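Local structure of ricin B-related lectin (Polyporus squamosus, 5MUA) at residues A41-P53 with T61-L73. The protein probably binds galactose-containing carbohydrates through a beta-trefoil lectin domain joined to a papain-like, calcium-dependent cysteine protease domain. Residues are numbered along the deposited sequence; the frame is centred on the assembly and turned at random.
Sequences AVDPLNNLWLIEP and TVRNAFAGSYMDL. With GAL (beta-D-galactopyranose), chain J.
W49 to E52 pair antiparallel with T61 to N64, the strand directions 154° apart; L50–R63 and E52–T61 are the hydrogen-bonded pairs, and A65 N continues the pattern to L48 O. On the face carrying W49, I51, V62 and N64, the firm neighbour of the indole is N64: ND2 stands over one ring face, toward the rim and 3.5 Å from W49 CH2, with the amide turned steeply (76°) against the indole. Over the opposite face, in one of two modelled conformers of M71, CE makes a CH-pi contact 4.2 Å from the centroid of the W49 six-membered ring. With CG anti to the backbone N (chi1 -168°), N64 also sends ND2 to N46 O at 2.9 Å, from above the carbonyl plane, while its OD1 accepts from A67 N on an in-plane lone pair, an Asx motif. Both ends of the amide are thus fixed. W49 NE1 is hydrogen-bonded to L21 O of strand 19-23. Nearby, one water donates to L45 O and L48 O and accepts from F66 N. On the L50, E52, T61 and R63 face, E52 OE1 and R63 NH1 are 5.0 Å apart, too far for direct contact; a water accepting from NH1 probably bridges them. R63 NE is satisfied by G68 O (2.8 Å). This is one of the beta hairpins that build the ricin-type beta-trefoil; just beyond M71, D72 binds galactose O3 and O4 through its two carboxylate oxygens.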
ATOM      1  N   ALA B  41      19.125  24.807  -9.553  1.00 18.18           N
ATOM      2  CA  ALA B  41      19.536  24.597  -8.146  1.00 18.84           C
ATOM      3  C   ALA B  41      18.360  24.120  -7.323  1.00 18.18           C
ATOM      4  O   ALA B  41      18.585  23.646  -6.250  1.00 17.97           O
ATOM      5  CB  ALA B  41      20.129  25.820  -7.469  1.00 19.32           C
ATOM      6  N   VAL B  42      17.122  24.194  -7.824  1.00 16.91           N
ATOM      7  CA  VAL B  42      15.977  23.689  -7.037  1.00 17.35           C
ATOM      8  C   VAL B  42      15.180  22.767  -7.950  1.00 16.85           C
ATOM      9  O   VAL B  42      15.431  22.731  -9.164  1.00 15.61           O
ATOM     10  CB  VAL B  42      15.091  24.817  -6.455  1.00 20.02           C
ATOM     11  CG1 VAL B  42      15.855  25.574  -5.339  1.00 21.20           C
ATOM     12  CG2 VAL B  42      14.568  25.788  -7.552  1.00 19.66           C
ATOM     13  N   ASP B  43      14.289  21.968  -7.362  1.00 14.37           N
ATOM     14  CA  ASP B  43      13.646  20.890  -8.140  1.00 14.75           C
ATOM     15  C   ASP B  43      12.144  20.869  -7.975  1.00 15.15           C
ATOM     16  O   ASP B  43      11.586  19.787  -7.660  1.00 14.15           O
ATOM     17  CB  ASP B  43      14.286  19.520  -7.819  1.00 15.98           C
ATOM     18  CG  ASP B  43      14.009  18.480  -8.861  1.00 16.76           C
ATOM     19  OD1 ASP B  43      13.741  18.859 -10.056  1.00 16.52           O
ATOM     20  OD2 ASP B  43      14.082  17.274  -8.504  1.00 15.41           O
ATOM     21  N   PRO B  44      11.478  22.016  -8.144  1.00 14.18           N
ATOM     22  CA  PRO B  44      10.009  22.060  -7.892  1.00 14.87           C
ATOM     23  C   PRO B  44       9.301  21.183  -8.938  1.00 14.49           C
ATOM     24  O   PRO B  44       9.721  21.101 -10.081  1.00 13.65           O
ATOM     25  CB  PRO B  44       9.649  23.540  -8.065  1.00 14.34           C
ATOM     26  CG  PRO B  44      10.679  24.000  -8.981  1.00 14.81           C
ATOM     27  CD  PRO B  44      11.947  23.308  -8.677  1.00 14.55           C
ATOM     28  N   LEU B  45       8.249  20.500  -8.514  1.00 13.42           N
ATOM     29  CA  LEU B  45       7.658  19.474  -9.345  1.00 13.13           C
ATOM     30  C   LEU B  45       7.113  20.039 -10.696  1.00 12.96           C
ATOM     31  O   LEU B  45       6.957  19.295 -11.630  1.00 13.18           O
ATOM     32  CB  LEU B  45       6.524  18.767  -8.582  1.00 13.59           C
ATOM     33  CG  LEU B  45       6.876  18.047  -7.291  1.00 12.67           C
ATOM     34  CD1 LEU B  45       5.641  17.423  -6.636  1.00 12.55           C
ATOM     35  CD2 LEU B  45       7.812  16.936  -7.703  1.00 12.44           C
ATOM     36  N   ASN B  46       6.784  21.340 -10.723  1.00 13.35           N
ATOM     37  CA  ASN B  46       6.328  22.016 -11.918  1.00 13.37           C
ATOM     38  C   ASN B  46       7.416  22.266 -12.970  1.00 11.98           C
ATOM     39  O   ASN B  46       7.136  22.927 -13.991  1.00 12.78           O
ATOM     40  CB  ASN B  46       5.517  23.279 -11.572  1.00 14.25           C
ATOM     41  CG  ASN B  46       6.322  24.277 -10.795  1.00 15.97           C
ATOM     42  OD1 ASN B  46       7.542  24.252 -10.754  1.00 18.09           O
ATOM     43  ND2 ASN B  46       5.618  25.155 -10.118  1.00 19.93           N
ATOM     44  N   ASN B  47       8.608  21.730 -12.748  1.00 11.72           N
ATOM     45  CA  ASN B  47       9.627  21.646 -13.808  1.00 12.21           C
ATOM     46  C   ASN B  47       9.553  20.383 -14.646  1.00 11.77           C
ATOM     47  O   ASN B  47      10.415  20.140 -15.504  1.00 12.70           O
ATOM     48  CB  ASN B  47      11.025  21.904 -13.268  1.00 11.64           C
ATOM     49  CG  ASN B  47      11.536  20.757 -12.402  1.00 12.39           C
ATOM     50  OD1 ASN B  47      10.903  19.656 -12.379  1.00 12.47           O
ATOM     51  ND2 ASN B  47      12.674  20.998 -11.687  1.00 12.82           N
ATOM     52  N   LEU B  48       8.570  19.530 -14.379  1.00 11.28           N
ATOM     53  CA  LEU B  48       8.498  18.247 -15.050  1.00 11.13           C
ATOM     54  C   LEU B  48       7.534  18.304 -16.194  1.00 11.21           C
ATOM     55  O   LEU B  48       6.392  18.684 -16.009  1.00 11.63           O
ATOM     56  CB  LEU B  48       8.060  17.164 -14.077  1.00 11.49           C
ATOM     57  CG  LEU B  48       9.029  16.993 -12.893  1.00 12.39           C
ATOM     58  CD1 LEU B  48       8.364  16.176 -11.768  1.00 12.66           C
ATOM     59  CD2 LEU B  48      10.348  16.328 -13.347  1.00 13.32           C
ATOM     60  N   TRP B  49       7.974  17.828 -17.362  1.00 11.04           N
ATOM     61  CA  TRP B  49       7.141  17.880 -18.561  1.00 10.77           C
ATOM     62  C   TRP B  49       6.882  16.510 -19.150  1.00 11.13           C
ATOM     63  O   TRP B  49       7.825  15.743 -19.477  1.00 12.04           O
ATOM     64  CB  TRP B  49       7.780  18.781 -19.621  1.00 10.18           C
ATOM     65  CG  TRP B  49       7.928  20.178 -19.108  1.00 10.69           C
ATOM     66  CD1 TRP B  49       9.039  20.699 -18.495  1.00 10.96           C
ATOM     67  CD2 TRP B  49       6.924  21.235 -19.041  1.00 10.61           C
ATOM     68  NE1 TRP B  49       8.808  21.975 -18.128  1.00 10.01           N
ATOM     69  CE2 TRP B  49       7.539  22.346 -18.448  1.00 10.43           C
ATOM     70  CE3 TRP B  49       5.604  21.357 -19.484  1.00 10.53           C
ATOM     71  CZ2 TRP B  49       6.867  23.577 -18.244  1.00 11.05           C
ATOM     72  CZ3 TRP B  49       4.919  22.581 -19.300  1.00 10.88           C
ATOM     73  CH2 TRP B  49       5.564  23.680 -18.677  1.00 11.25           C
ATOM     74  N   LEU B  50       5.593  16.191 -19.281  1.00 12.16           N
ATOM     75  CA  LEU B  50       5.124  14.929 -19.818  1.00 13.15           C
ATOM     76  C   LEU B  50       4.788  15.168 -21.271  1.00 12.85           C
ATOM     77  O   LEU B  50       3.921  15.934 -21.579  1.00 13.69           O
ATOM     78  CB  LEU B  50       3.866  14.414 -19.063  1.00 14.57           C
ATOM     79  CG  LEU B  50       3.160  13.197 -19.688  1.00 15.06           C
ATOM     80  CD1 LEU B  50       4.056  11.941 -19.804  1.00 15.19           C
ATOM     81  CD2 LEU B  50       1.960  12.788 -18.873  1.00 15.87           C
ATOM     82  N   ILE B  51       5.553  14.511 -22.134  1.00 12.38           N
ATOM     83  CA  ILE B  51       5.573  14.765 -23.569  1.00 12.71           C
ATOM     84  C   ILE B  51       4.985  13.546 -24.217  1.00 12.20           C
ATOM     85  O   ILE B  51       5.517  12.429 -24.057  1.00 13.34           O
ATOM     86  CB  ILE B  51       7.001  15.066 -24.025  1.00 11.92           C
ATOM     87  CG1 ILE B  51       7.454  16.328 -23.339  1.00 12.30           C
ATOM     88  CG2 ILE B  51       6.997  15.281 -25.547  1.00 12.62           C
ATOM     89  CD1 ILE B  51       8.828  16.817 -23.779  1.00 12.30           C
ATOM     90  N   GLU B  52       3.845  13.728 -24.854  1.00 13.10           N
ATOM     91  CA  GLU B  52       3.039  12.631 -25.371  1.00 14.09           C
ATOM     92  C   GLU B  52       2.797  12.748 -26.884  1.00 14.25           C
ATOM     93  O   GLU B  52       2.351  13.748 -27.351  1.00 13.90           O
ATOM     94  CB  GLU B  52       1.724  12.452 -24.623  1.00 13.20           C
ATOM     95  CG  GLU B  52       1.905  12.135 -23.148  1.00 14.04           C
ATOM     96  CD  GLU B  52       0.637  12.257 -22.318  1.00 12.95           C
ATOM     97  OE1 GLU B  52       0.161  13.390 -22.143  1.00 14.41           O
ATOM     98  OE2 GLU B  52       0.090  11.206 -21.900  1.00 14.37           O
ATOM     99  N   PRO B  53       3.042  11.658 -27.609  1.00 14.89           N
ATOM    100  CA  PRO B  53       2.863  11.681 -29.064  1.00 17.03           C
ATOM    101  C   PRO B  53       1.419  11.861 -29.415  1.00 17.03           C
ATOM    102  O   PRO B  53       0.559  11.301 -28.713  1.00 18.19           O
ATOM    103  CB  PRO B  53       3.410  10.312 -29.513  1.00 16.35           C
ATOM    104  CG  PRO B  53       3.243   9.420 -28.333  1.00 16.73           C
ATOM    105  CD  PRO B  53       3.480  10.337 -27.127  1.00 15.84           C
ATOM    106  N   THR B  61       2.160  16.702 -27.528  1.00 11.95           N
ATOM    107  CA  THR B  61       1.747  17.661 -26.505  1.00 11.46           C
ATOM    108  C   THR B  61       2.851  17.652 -25.452  1.00 11.24           C
ATOM    109  O   THR B  61       3.549  16.660 -25.279  1.00 11.01           O
ATOM    110  CB  THR B  61       0.427  17.277 -25.861  1.00 12.56           C
ATOM    111  OG1 THR B  61       0.402  15.881 -25.499  1.00 12.11           O
ATOM    112  CG2 THR B  61      -0.696  17.566 -26.782  1.00 14.07           C
ATOM    113  N   VAL B  62       2.975  18.767 -24.752  1.00 11.29           N
ATOM    114  CA  VAL B  62       3.955  18.978 -23.721  1.00 11.64           C
ATOM    115  C   VAL B  62       3.150  19.477 -22.539  1.00 11.26           C
ATOM    116  O   VAL B  62       2.674  20.611 -22.485  1.00 11.34           O
ATOM    117  CB  VAL B  62       5.054  20.000 -24.157  1.00 10.86           C
ATOM    118  CG1 VAL B  62       6.032  20.280 -23.028  1.00 11.68           C
ATOM    119  CG2 VAL B  62       5.724  19.501 -25.390  1.00 11.60           C
ATOM    120  N   ARG B  63       2.941  18.581 -21.606  1.00 12.05           N
ATOM    121  CA  ARG B  63       2.050  18.798 -20.447  1.00 12.56           C
ATOM    122  C   ARG B  63       2.811  18.948 -19.166  1.00 11.79           C
ATOM    123  O   ARG B  63       3.734  18.178 -18.913  1.00 11.38           O
ATOM    124  CB  ARG B  63       1.090  17.595 -20.359  1.00 14.60           C
ATOM    125  CG  ARG B  63      -0.061  17.787 -19.427  1.00 15.27           C
ATOM    126  CD  ARG B  63      -0.947  16.548 -19.306  1.00 14.95           C
ATOM    127  NE  ARG B  63      -2.150  16.962 -18.631  1.00 15.57           N
ATOM    128  CZ  ARG B  63      -3.160  16.157 -18.339  1.00 15.79           C
ATOM    129  NH1 ARG B  63      -3.094  14.850 -18.598  1.00 14.84           N
ATOM    130  NH2 ARG B  63      -4.221  16.680 -17.789  1.00 17.15           N
ATOM    131  N   ASN B  64       2.410  19.886 -18.334  1.00 11.92           N
ATOM    132  CA  ASN B  64       3.053  20.078 -17.038  1.00 11.82           C
ATOM    133  C   ASN B  64       2.558  18.950 -16.112  1.00 12.21           C
ATOM    134  O   ASN B  64       1.372  18.808 -15.911  1.00 13.19           O
ATOM    135  CB  ASN B  64       2.754  21.466 -16.487  1.00 11.92           C
ATOM    136  CG  ASN B  64       3.615  21.805 -15.319  1.00 12.38           C
ATOM    137  OD1 ASN B  64       3.178  21.724 -14.192  1.00 13.38           O
ATOM    138  ND2 ASN B  64       4.862  22.200 -15.579  1.00 12.16           N
ATOM    139  N   ALA B  65       3.439  18.071 -15.652  1.00 12.81           N
ATOM    140  CA  ALA B  65       2.979  16.877 -14.889  1.00 12.58           C
ATOM    141  C   ALA B  65       2.272  17.394 -13.625  1.00 12.90           C
ATOM    142  O   ALA B  65       1.248  16.813 -13.221  1.00 12.73           O
ATOM    143  CB  ALA B  65       4.137  15.956 -14.513  1.00 13.22           C
ATOM    144  N   PHE B  66       2.844  18.427 -12.993  1.00 13.07           N
ATOM    145  CA  PHE B  66       2.333  18.951 -11.742  1.00 12.88           C
ATOM    146  C   PHE B  66       0.961  19.593 -11.936  1.00 12.85           C
ATOM    147  O   PHE B  66      -0.010  19.162 -11.362  1.00 12.66           O
ATOM    148  CB  PHE B  66       3.342  19.921 -11.110  1.00 13.41           C
ATOM    149  CG  PHE B  66       2.882  20.561  -9.814  1.00 15.13           C
ATOM    150  CD1 PHE B  66       2.894  19.840  -8.630  1.00 15.81           C
ATOM    151  CD2 PHE B  66       2.387  21.869  -9.793  1.00 17.14           C
ATOM    152  CE1 PHE B  66       2.445  20.429  -7.451  1.00 17.06           C
ATOM    153  CE2 PHE B  66       1.920  22.470  -8.621  1.00 17.38           C
ATOM    154  CZ  PHE B  66       1.981  21.739  -7.439  1.00 16.92           C
ATOM    155  N   ALA B  67       0.889  20.633 -12.790  1.00 11.62           N
ATOM    156  CA  ALA B  67      -0.294  21.479 -12.908  1.00 12.85           C
ATOM    157  C   ALA B  67      -1.356  20.899 -13.831  1.00 12.70           C
ATOM    158  O   ALA B  67      -2.521  21.315 -13.758  1.00 14.39           O
ATOM    159  CB  ALA B  67       0.069  22.893 -13.366  1.00 13.97           C
ATOM    160  N   GLY B  68      -0.992  19.948 -14.649  1.00 12.35           N
ATOM    161  CA  GLY B  68      -1.889  19.346 -15.641  1.00 13.07           C
ATOM    162  C   GLY B  68      -2.096  20.158 -16.907  1.00 13.59           C
ATOM    163  O   GLY B  68      -2.639  19.630 -17.898  1.00 15.58           O
ATOM    164  N   SER B  69      -1.728  21.435 -16.847  1.00 14.09           N
ATOM    165  CA  SER B  69      -1.860  22.417 -17.938  1.00 14.24           C
ATOM    166  C   SER B  69      -0.944  21.969 -19.120  1.00 12.80           C
ATOM    167  O   SER B  69       0.125  21.380 -18.950  1.00 14.09           O
ATOM    168  CB  SER B  69      -1.302  23.785 -17.461  1.00 14.72           C
ATOM    169  OG  SER B  69      -1.930  24.261 -16.333  1.00 22.58           O
ATOM    170  N   TYR B  70      -1.378  22.313 -20.311  1.00 10.99           N
ATOM    171  CA  TYR B  70      -0.641  22.074 -21.544  1.00 11.18           C
ATOM    172  C   TYR B  70       0.112  23.328 -21.987  1.00 10.70           C
ATOM    173  O   TYR B  70      -0.444  24.424 -22.024  1.00 11.26           O
ATOM    174  CB  TYR B  70      -1.607  21.635 -22.655  1.00 11.20           C
ATOM    175  CG  TYR B  70      -2.114  20.214 -22.413  1.00 11.34           C
ATOM    176  CD1 TYR B  70      -3.088  19.939 -21.448  1.00 11.30           C
ATOM    177  CD2 TYR B  70      -1.562  19.125 -23.102  1.00 12.58           C
ATOM    178  CE1 TYR B  70      -3.499  18.656 -21.184  1.00 10.81           C
ATOM    179  CE2 TYR B  70      -2.039  17.844 -22.918  1.00 12.74           C
ATOM    180  CZ  TYR B  70      -2.992  17.611 -21.941  1.00 11.61           C
ATOM    181  OH  TYR B  70      -3.355  16.343 -21.690  1.00 12.67           O
ATOM    182  N   MET B  71       1.345  23.132 -22.401  1.00 10.82           N
ATOM    183  CA  MET B  71       2.170  24.221 -23.011  1.00 10.79           C
ATOM    184  C   MET B  71       1.431  24.685 -24.271  1.00 10.94           C
ATOM    185  O   MET B  71       1.060  23.875 -25.143  1.00 10.27           O
ATOM    186  CB  MET B  71       3.516  23.735 -23.364  1.00 11.17           C
ATOM    187  CG  MET B  71       4.448  24.836 -23.835  1.00 10.89           C
ATOM    188  SD  MET B  71       6.099  24.121 -24.309  0.75 12.40           S
ATOM    189  CE  MET B  71       6.982  24.012 -22.750  0.75 12.73           C
ATOM    190  N   ASP B  72       1.176  25.983 -24.341  1.00 11.39           N
ATOM    191  CA  ASP B  72       0.213  26.520 -25.298  1.00 11.17           C
ATOM    192  C   ASP B  72       0.779  27.871 -25.808  1.00 12.25           C
ATOM    193  O   ASP B  72       1.291  28.691 -25.032  1.00 11.12           O
ATOM    194  CB  ASP B  72      -1.134  26.649 -24.533  1.00 11.11           C
ATOM    195  CG  ASP B  72      -2.252  27.462 -25.296  1.00 11.93           C
ATOM    196  OD1 ASP B  72      -2.017  28.660 -25.641  1.00 11.55           O
ATOM    197  OD2 ASP B  72      -3.378  26.910 -25.361  1.00 11.85           O
ATOM    198  N   LEU B  73       0.700  28.073 -27.123  1.00 11.44           N
ATOM    199  CA  LEU B  73       1.157  29.326 -27.723  1.00 12.09           C
ATOM    200  C   LEU B  73      -0.075  30.279 -27.720  1.00 12.88           C
ATOM    201  O   LEU B  73      -1.080  30.024 -28.426  1.00 11.50           O
ATOM    202  CB  LEU B  73       1.675  29.087 -29.133  1.00 11.85           C
ATOM    203  CG  LEU B  73       2.214  30.336 -29.822  1.00 13.51           C
ATOM    204  CD1 LEU B  73       3.425  30.957 -29.101  1.00 15.09           C
ATOM    205  CD2 LEU B  73       2.682  29.914 -31.185  1.00 14.67           C
TER
HETATM  206  C1  GAL J 301      -7.084  31.191 -27.113  1.00 20.65           C
HETATM  207  C2  GAL J 301      -6.500  29.822 -27.458  1.00 19.11           C
HETATM  208  C3  GAL J 301      -6.010  29.033 -26.260  1.00 17.16           C
HETATM  209  C4  GAL J 301      -5.114  29.941 -25.404  1.00 17.50           C
HETATM  210  C5  GAL J 301      -5.824  31.289 -25.107  1.00 20.12           C
HETATM  211  C6  GAL J 301      -4.954  32.294 -24.383  1.00 22.85           C
HETATM  212  O1  GAL J 301      -7.233  31.851 -28.336  1.00 22.11           O
HETATM  213  O2  GAL J 301      -7.525  29.053 -28.110  1.00 19.75           O
HETATM  214  O3  GAL J 301      -5.350  27.848 -26.775  1.00 17.01           O
HETATM  215  O4  GAL J 301      -3.903  30.156 -26.175  1.00 14.69           O
HETATM  216  O5  GAL J 301      -6.219  31.940 -26.326  1.00 20.40           O
HETATM  217  O6  GAL J 301      -5.749  33.423 -24.063  1.00 27.41           O
HETATM  218  O   HOH W   1       5.289  19.461 -13.764  1.00 14.07           O
HETATM  219  O   HOH W   2       1.456  15.572 -23.034  1.00 14.01           O
HETATM  220  O   HOH W   3      -2.253  14.215 -22.937  1.00 14.69           O
HETATM  221  O   HOH W   4      -1.213  13.166 -19.734  1.00 16.50           O